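PDB 4C81: 2-c-methyl-d-erythritol 2,4-cyclodiphosphate synthase from Plasmodium falciparum, which catalyses the cyclisation of CDP-methylerythritol 2-phosphate to 2-C-methyl-D-erythritol 2,4-cyclodiphosphate with release of CMP, a step of non-mevalonate isoprenoid biosynthesis. Local coordinates for residues D15-K20 with V54-H59; I124-K129 with H159-V164. The protein carries 1 engineered substitution. All coordinates share one frame; numbering follows the deposited sequence.

Interaction 1 (D15-K20 with V54-H59); sequences DIHKIK and VLVLSH. With ZN (zinc ion), chain B.
His-17 meets Val-56 and Ser-58 where 54-59 parts from the neighbouring strand. Its CB lies 3.8 Å from Val-56 CG2. The ring is set beside the backbone N, with CG anti to the carbonyl carbon (chi1 -75°), and CG stands near the Ser-58 hydroxyl. ND1 is 3.1 Å from Ser-58 OG in one of that residue's two conformers, and CE1 also lies near this oxygen. CD2 and CE1 flank NE2, which binds zinc at 2.0 Å, as Asp-15 OD2 does at 2.0 Å; a water and His-67 complete the four ligands. This is the zinc site of the YgbB-family fold, where Asp-15 and His-17 also touch bound CDP. Strand 9-21 carries it, and 54-57 runs antiparallel to that strand while its far side bonds to Leu-44. Lys-20 and Leu-55 form a hydrogen-bonded pair joined both ways, with Lys-20 N to Leu-55 O and Leu-55 N to Lys-20 O each 2.8 Å. Beside them, Ile-19 and Val-56 are a non-hydrogen-bonded pair. Ile-19 CB rests 3.8 Å from Val-54 CG1, the two side chains crossing at a slant. Asp-15 OD1 makes a salt bridge with Lys-157 of a neighbouring subunit.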
loop_
_atom_site.group_PDB
_atom_site.type_symbol
_atom_site.label_atom_id
_atom_site.label_comp_id
_atom_site.label_asym_id
_atom_site.label_seq_id
_atom_site.Cartn_x
_atom_site.Cartn_y
_atom_site.Cartn_z
ATOM N N ASP A 15 -9.135 -0.676 4.513
ATOM C CA ASP A 15 -10.320 -0.378 5.299
ATOM C C ASP A 15 -9.957 0.476 6.504
ATOM O O ASP A 15 -8.806 0.476 6.965
ATOM C CB ASP A 15 -11.015 -1.664 5.744
ATOM C CG ASP A 15 -12.442 -1.431 6.218
ATOM O OD1 ASP A 15 -13.052 -0.388 5.874
ATOM O OD2 ASP A 15 -12.955 -2.305 6.946
ATOM N N ILE A 16 -10.951 1.218 6.984
ATOM C CA ILE A 16 -10.826 2.066 8.162
ATOM C C ILE A 16 -12.162 2.054 8.900
ATOM O O ILE A 16 -13.225 2.099 8.269
ATOM C CB ILE A 16 -10.426 3.527 7.781
ATOM C CG1 ILE A 16 -10.374 4.428 9.024
ATOM C CG2 ILE A 16 -11.381 4.104 6.734
ATOM C CD1 ILE A 16 -9.786 5.810 8.768
ATOM N N HIS A 17 -12.109 1.965 10.230
ATOM C CA HIS A 17 -13.303 2.131 11.052
ATOM C C HIS A 17 -13.021 2.990 12.270
ATOM O O HIS A 17 -11.906 2.991 12.798
ATOM C CB HIS A 17 -13.888 0.774 11.460
ATOM C CG HIS A 17 -14.604 0.081 10.342
ATOM N ND1 HIS A 17 -15.803 0.534 9.836
ATOM C CD2 HIS A 17 -14.272 -1.008 9.609
ATOM C CE1 HIS A 17 -16.188 -0.259 8.850
ATOM N NE2 HIS A 17 -15.277 -1.201 8.693
ATOM N N LYS A 18 -14.047 3.732 12.684
ATOM C CA LYS A 18 -13.998 4.560 13.881
ATOM C C LYS A 18 -14.083 3.670 15.111
ATOM O O LYS A 18 -14.858 2.706 15.139
ATOM C CB LYS A 18 -15.159 5.560 13.897
ATOM C CG LYS A 18 -15.137 6.572 12.760
ATOM C CD LYS A 18 -16.409 7.429 12.730
ATOM C CE LYS A 18 -16.530 8.348 13.941
ATOM N NZ LYS A 18 -15.365 9.267 14.085
ATOM N N ILE A 19 -13.279 3.993 16.118
ATOM C CA ILE A 19 -13.274 3.240 17.365
ATOM C C ILE A 19 -13.337 4.151 18.584
ATOM O O ILE A 19 -13.066 5.356 18.500
ATOM C CB ILE A 19 -12.018 2.342 17.491
ATOM C CG1 ILE A 19 -10.728 3.173 17.415
ATOM C CG2 ILE A 19 -12.024 1.264 16.419
ATOM C CD1 ILE A 19 -9.547 2.514 18.085
ATOM N N LYS A 20 -13.697 3.548 19.713
ATOM C CA LYS A 20 -13.660 4.201 21.015
ATOM C C LYS A 20 -13.021 3.229 22.003
ATOM O O LYS A 20 -13.563 2.151 22.262
ATOM C CB LYS A 20 -15.073 4.580 21.461
ATOM C CG LYS A 20 -15.150 5.240 22.831
ATOM C CD LYS A 20 -16.496 5.912 23.055
ATOM C CE LYS A 20 -16.590 7.248 22.332
ATOM N NZ LYS A 20 -17.893 7.920 22.563
ATOM N N VAL A 54 -12.247 -2.299 23.338
ATOM C CA VAL A 54 -12.437 -1.314 22.266
ATOM C C VAL A 54 -13.819 -1.458 21.629
ATOM O O VAL A 54 -14.249 -2.564 21.301
ATOM C CB VAL A 54 -11.368 -1.462 21.157
ATOM C CG1 VAL A 54 -11.528 -0.355 20.122
ATOM C CG2 VAL A 54 -9.961 -1.443 21.750
ATOM N N LEU A 55 -14.511 -0.331 21.473
ATOM C CA LEU A 55 -15.782 -0.290 20.765
ATOM C C LEU A 55 -15.532 0.196 19.346
ATOM O O LEU A 55 -14.621 0.990 19.115
ATOM C CB LEU A 55 -16.763 0.656 21.459
ATOM C CG LEU A 55 -17.217 0.267 22.867
ATOM C CD1 LEU A 55 -18.156 1.329 23.414
ATOM C CD2 LEU A 55 -17.889 -1.097 22.870
ATOM N N VAL A 56 -16.339 -0.287 18.407
ATOM C CA VAL A 56 -16.276 0.173 17.026
ATOM C C VAL A 56 -17.605 0.848 16.685
ATOM O O VAL A 56 -18.678 0.309 16.975
ATOM C CB VAL A 56 -15.949 -0.987 16.050
ATOM C CG1 VAL A 56 -17.118 -1.958 15.928
ATOM C CG2 VAL A 56 -15.544 -0.438 14.681
ATOM N N LEU A 57 -17.525 2.046 16.111
ATOM C CA LEU A 57 -18.709 2.820 15.749
ATOM C C LEU A 57 -18.984 2.621 14.263
ATOM O O LEU A 57 -18.524 3.402 13.426
ATOM C CB LEU A 57 -18.509 4.303 16.082
ATOM C CG LEU A 57 -18.090 4.623 17.522
ATOM C CD1 LEU A 57 -17.889 6.121 17.698
ATOM C CD2 LEU A 57 -19.104 4.097 18.531
ATOM N N SER A 58 -19.719 1.554 13.953
ATOM C CA SER A 58 -20.017 1.176 12.571
ATOM C C SER A 58 -21.337 0.417 12.488
ATOM O O SER A 58 -21.787 -0.170 13.474
ATOM C CB SER A 58 -18.903 0.287 12.012
ATOM O OG SER A 58 -17.617 0.812 12.297
ATOM N N HIS A 59 -21.948 0.425 11.304
ATOM C CA HIS A 59 -23.136 -0.389 11.044
ATOM C C HIS A 59 -22.730 -1.860 10.933
ATOM O O HIS A 59 -23.505 -2.754 11.280
ATOM C CB HIS A 59 -23.842 0.058 9.760
ATOM C CG HIS A 59 -24.477 1.411 9.857
ATOM N ND1 HIS A 59 -25.422 1.722 10.811
ATOM C CD2 HIS A 59 -24.316 2.527 9.108
ATOM C CE1 HIS A 59 -25.808 2.976 10.653
ATOM N NE2 HIS A 59 -25.152 3.487 9.626
HETATM ZN ZN ZN B . -14.967 -2.374 7.044
HETATM O O HOH W 1 -15.716 -2.052 5.416
#

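Interaction 2 (I124-K129 with H159-V164); sequences IAQVPK and HEKLGV. With ZN (zinc ion), chain C; CDP (cytidine-5'-diphosphate), chain D.
Gln-126 OE1 accepts two backbone N-H groups of the facing turn, His-159 N at 2.9 Å and Lys-161 N at 3.1 Å. The donors lie one on each face of the amide plane, both well out of it, so the oxygen is gripped between them. The bond from Lys-161 N is the more steeply bent at the acceptor, with a C=O...N angle of 112°. NE2 of the same amide lies 3.7 Å from Lys-161 CG, and the two side chains cross at about a right angle. The Gln-126 chain folds back at chi2 (-63°), which brings its amide against the turn. Nearby, Ile-124 CG2 touches the His-159 ring at its edge, 4.0 Å from CD2.

One shell out, a type I' beta turn from His-159 to Leu-162 presents the two N-H groups and is closed by Leu-162 N to His-159 O. The His-159 ring is held at both nitrogens: ND1 donates to Leu-162 O at 2.7 Å, and NE2 binds a zinc ion at 2.1 Å, which Glu-172 of a neighbouring subunit also binds. The bond at ND1 would help fix the rotation of the ring.

Further along, the loop after strand 114-124 passes through a cis peptide before Pro-128. The cytosine amino group N4 of CDP donates to Ala-125 O at 2.9 Å and lies 2.8 Å from Pro-128 O. Asp-81 of the neighbouring subunit reaches the same nucleotide. Such a cytidine pocket at the junction of two subunits is typical of the trimeric IspF synthases.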
loop_
_atom_site.group_PDB
_atom_site.type_symbol
_atom_site.label_atom_id
_atom_site.label_comp_id
_atom_site.label_asym_id
_atom_site.label_seq_id
_atom_site.Cartn_x
_atom_site.Cartn_y
_atom_site.Cartn_z
ATOM N N ILE A 124 -2.696 -0.520 11.132
ATOM C CA ILE A 124 -2.172 0.714 11.707
ATOM C C ILE A 124 -3.146 1.132 12.793
ATOM O O ILE A 124 -4.297 1.478 12.514
ATOM C CB ILE A 124 -1.995 1.833 10.665
ATOM C CG1 ILE A 124 -1.213 1.306 9.456
ATOM C CG2 ILE A 124 -1.266 3.019 11.301
ATOM C CD1 ILE A 124 -1.000 2.331 8.359
ATOM N N ALA A 125 -2.673 1.066 14.033
ATOM C CA ALA A 125 -3.522 1.232 15.203
ATOM C C ALA A 125 -2.662 1.401 16.454
ATOM O O ALA A 125 -1.642 0.731 16.605
ATOM C CB ALA A 125 -4.443 0.024 15.348
ATOM N N GLN A 126 -3.065 2.310 17.340
ATOM C CA GLN A 126 -2.408 2.442 18.642
ATOM C C GLN A 126 -2.710 1.200 19.475
ATOM O O GLN A 126 -1.809 0.597 20.056
ATOM C CB GLN A 126 -2.885 3.699 19.377
ATOM C CG GLN A 126 -2.523 5.018 18.704
ATOM C CD GLN A 126 -1.023 5.257 18.608
ATOM O OE1 GLN A 126 -0.515 5.678 17.564
ATOM N NE2 GLN A 126 -0.306 4.991 19.697
ATOM N N VAL A 127 -3.989 0.832 19.516
ATOM C CA VAL A 127 -4.458 -0.383 20.183
ATOM C C VAL A 127 -5.543 -1.043 19.320
ATOM O O VAL A 127 -6.213 -0.363 18.542
ATOM C CB VAL A 127 -5.016 -0.072 21.591
ATOM C CG1 VAL A 127 -3.901 0.416 22.507
ATOM C CG2 VAL A 127 -6.135 0.952 21.518
ATOM N N PRO A 128 -5.718 -2.373 19.443
ATOM C CA PRO A 128 -5.001 -3.282 20.326
ATOM C C PRO A 128 -3.652 -3.725 19.779
ATOM O O PRO A 128 -3.268 -3.360 18.659
ATOM C CB PRO A 128 -5.949 -4.481 20.416
ATOM C CG PRO A 128 -6.607 -4.519 19.095
ATOM C CD PRO A 128 -6.732 -3.086 18.644
ATOM N N LYS A 129 -2.953 -4.516 20.589
ATOM C CA LYS A 129 -1.642 -5.048 20.254
ATOM C C LYS A 129 -1.820 -6.330 19.427
ATOM O O LYS A 129 -2.134 -7.395 19.958
ATOM C CB LYS A 129 -0.853 -5.318 21.550
ATOM C CG LYS A 129 0.545 -4.716 21.598
ATOM C CD LYS A 129 1.594 -5.667 21.073
ATOM C CE LYS A 129 2.998 -5.121 21.285
ATOM N NZ LYS A 129 3.360 -5.032 22.728
ATOM N N HIS A 159 0.670 4.750 15.093
ATOM C CA HIS A 159 0.843 5.974 14.309
ATOM C C HIS A 159 1.506 7.085 15.142
ATOM O O HIS A 159 1.235 8.275 14.933
ATOM C CB HIS A 159 -0.513 6.427 13.763
ATOM C CG HIS A 159 -0.418 7.227 12.507
ATOM N ND1 HIS A 159 -0.519 8.602 12.491
ATOM C CD2 HIS A 159 -0.221 6.849 11.222
ATOM C CE1 HIS A 159 -0.398 9.035 11.250
ATOM N NE2 HIS A 159 -0.220 7.992 10.461
ATOM N N GLU A 160 2.361 6.683 16.089
ATOM C CA GLU A 160 3.171 7.600 16.910
ATOM C C GLU A 160 2.335 8.628 17.682
ATOM O O GLU A 160 2.796 9.745 17.954
ATOM C CB GLU A 160 4.225 8.303 16.042
ATOM C CG GLU A 160 5.248 7.364 15.414
ATOM C CD GLU A 160 6.156 6.704 16.439
ATOM O OE1 GLU A 160 6.504 7.357 17.443
ATOM O OE2 GLU A 160 6.519 5.527 16.241
ATOM N N LYS A 161 1.114 8.232 18.042
ATOM C CA LYS A 161 0.152 9.107 18.709
ATOM C C LYS A 161 -0.167 10.406 17.954
ATOM O O LYS A 161 -0.613 11.382 18.563
ATOM C CB LYS A 161 0.620 9.418 20.140
ATOM C CG LYS A 161 0.979 8.185 20.953
ATOM C CD LYS A 161 1.309 8.536 22.397
ATOM C CE LYS A 161 1.704 7.302 23.195
ATOM N NZ LYS A 161 0.584 6.329 23.324
ATOM N N LEU A 162 0.035 10.405 16.634
ATOM C CA LEU A 162 -0.281 11.554 15.783
ATOM C C LEU A 162 -1.475 11.278 14.870
ATOM O O LEU A 162 -1.686 10.147 14.417
ATOM C CB LEU A 162 0.924 11.925 14.918
ATOM C CG LEU A 162 2.215 12.322 15.635
ATOM C CD1 LEU A 162 3.303 12.601 14.615
ATOM C CD2 LEU A 162 1.991 13.531 16.534
ATOM N N GLY A 163 -2.252 12.321 14.595
ATOM C CA GLY A 163 -3.369 12.228 13.658
ATOM C C GLY A 163 -4.533 11.429 14.208
ATOM O O GLY A 163 -4.525 11.029 15.369
ATOM N N VAL A 164 -5.525 11.178 13.360
ATOM C CA VAL A 164 -6.744 10.486 13.787
ATOM C C VAL A 164 -6.479 9.063 14.308
ATOM O O VAL A 164 -7.060 8.658 15.316
ATOM C CB VAL A 164 -7.818 10.461 12.670
ATOM C CG1 VAL A 164 -8.296 11.882 12.364
ATOM C CG2 VAL A 164 -7.286 9.789 11.416
HETATM ZN ZN ZN C . 0.037 8.094 8.422
HETATM O O3B CDP D . 8.277 2.711 17.260
HETATM P PB CDP D . 8.290 1.298 16.464
HETATM O O1B CDP D . 8.918 1.646 15.039
HETATM O O2B CDP D . 9.089 0.256 17.158
HETATM O O3A CDP D . 6.765 0.871 16.152
HETATM P PA CDP D . 5.560 0.944 17.224
HETATM O O1A CDP D . 5.949 1.692 18.440
HETATM O O2A CDP D . 4.351 1.355 16.481
HETATM O "O5'" CDP D . 5.365 -0.600 17.627
HETATM C "C5'" CDP D . 6.477 -1.483 17.823
HETATM C "C4'" CDP D . 6.012 -2.939 17.763
HETATM O "O4'" CDP D . 4.846 -3.058 18.617
HETATM C "C3'" CDP D . 5.508 -3.303 16.368
HETATM O "O3'" CDP D . 6.589 -3.750 15.542
HETATM C "C2'" CDP D . 4.556 -4.451 16.685
HETATM O "O2'" CDP D . 5.288 -5.669 16.858
HETATM C "C1'" CDP D . 3.940 -4.041 18.032
HETATM N N1 CDP D . 2.570 -3.494 17.791
HETATM C C2 CDP D . 1.527 -4.381 17.468
HETATM O O2 CDP D . 1.737 -5.590 17.384
HETATM N N3 CDP D . 0.244 -3.880 17.242
HETATM C C4 CDP D . -0.028 -2.517 17.322
HETATM N N4 CDP D . -1.269 -2.092 17.098
HETATM C C5 CDP D . 0.994 -1.631 17.645
HETATM C C6 CDP D . 2.283 -2.111 17.876
#

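How the interactions relate
Both contacts are partly buried: in interaction 1 Ile-19, Val-54 and Val-56 are buried while Lys-20 and Leu-57 are exposed, and in interaction 2 Ile-124 and His-159 are buried while Lys-161 is exposed. Interaction 1 is antiparallel strand pairing between 9-21 and 54-57, built on main-chain bonds and aliphatic packing; interaction 2 joins the loop after strand 114-124 to the turn before helix 163-166 through one side-chain amide. Strand 170-181 connects them, lying between 9-21 and 114-124. One zinc has its protein ligands within a single chain, the other bridges subunits. The assembly brings the regions together again, as Ile-16 packs on His-159 of a neighbouring subunit and Lys-18 on its Leu-162.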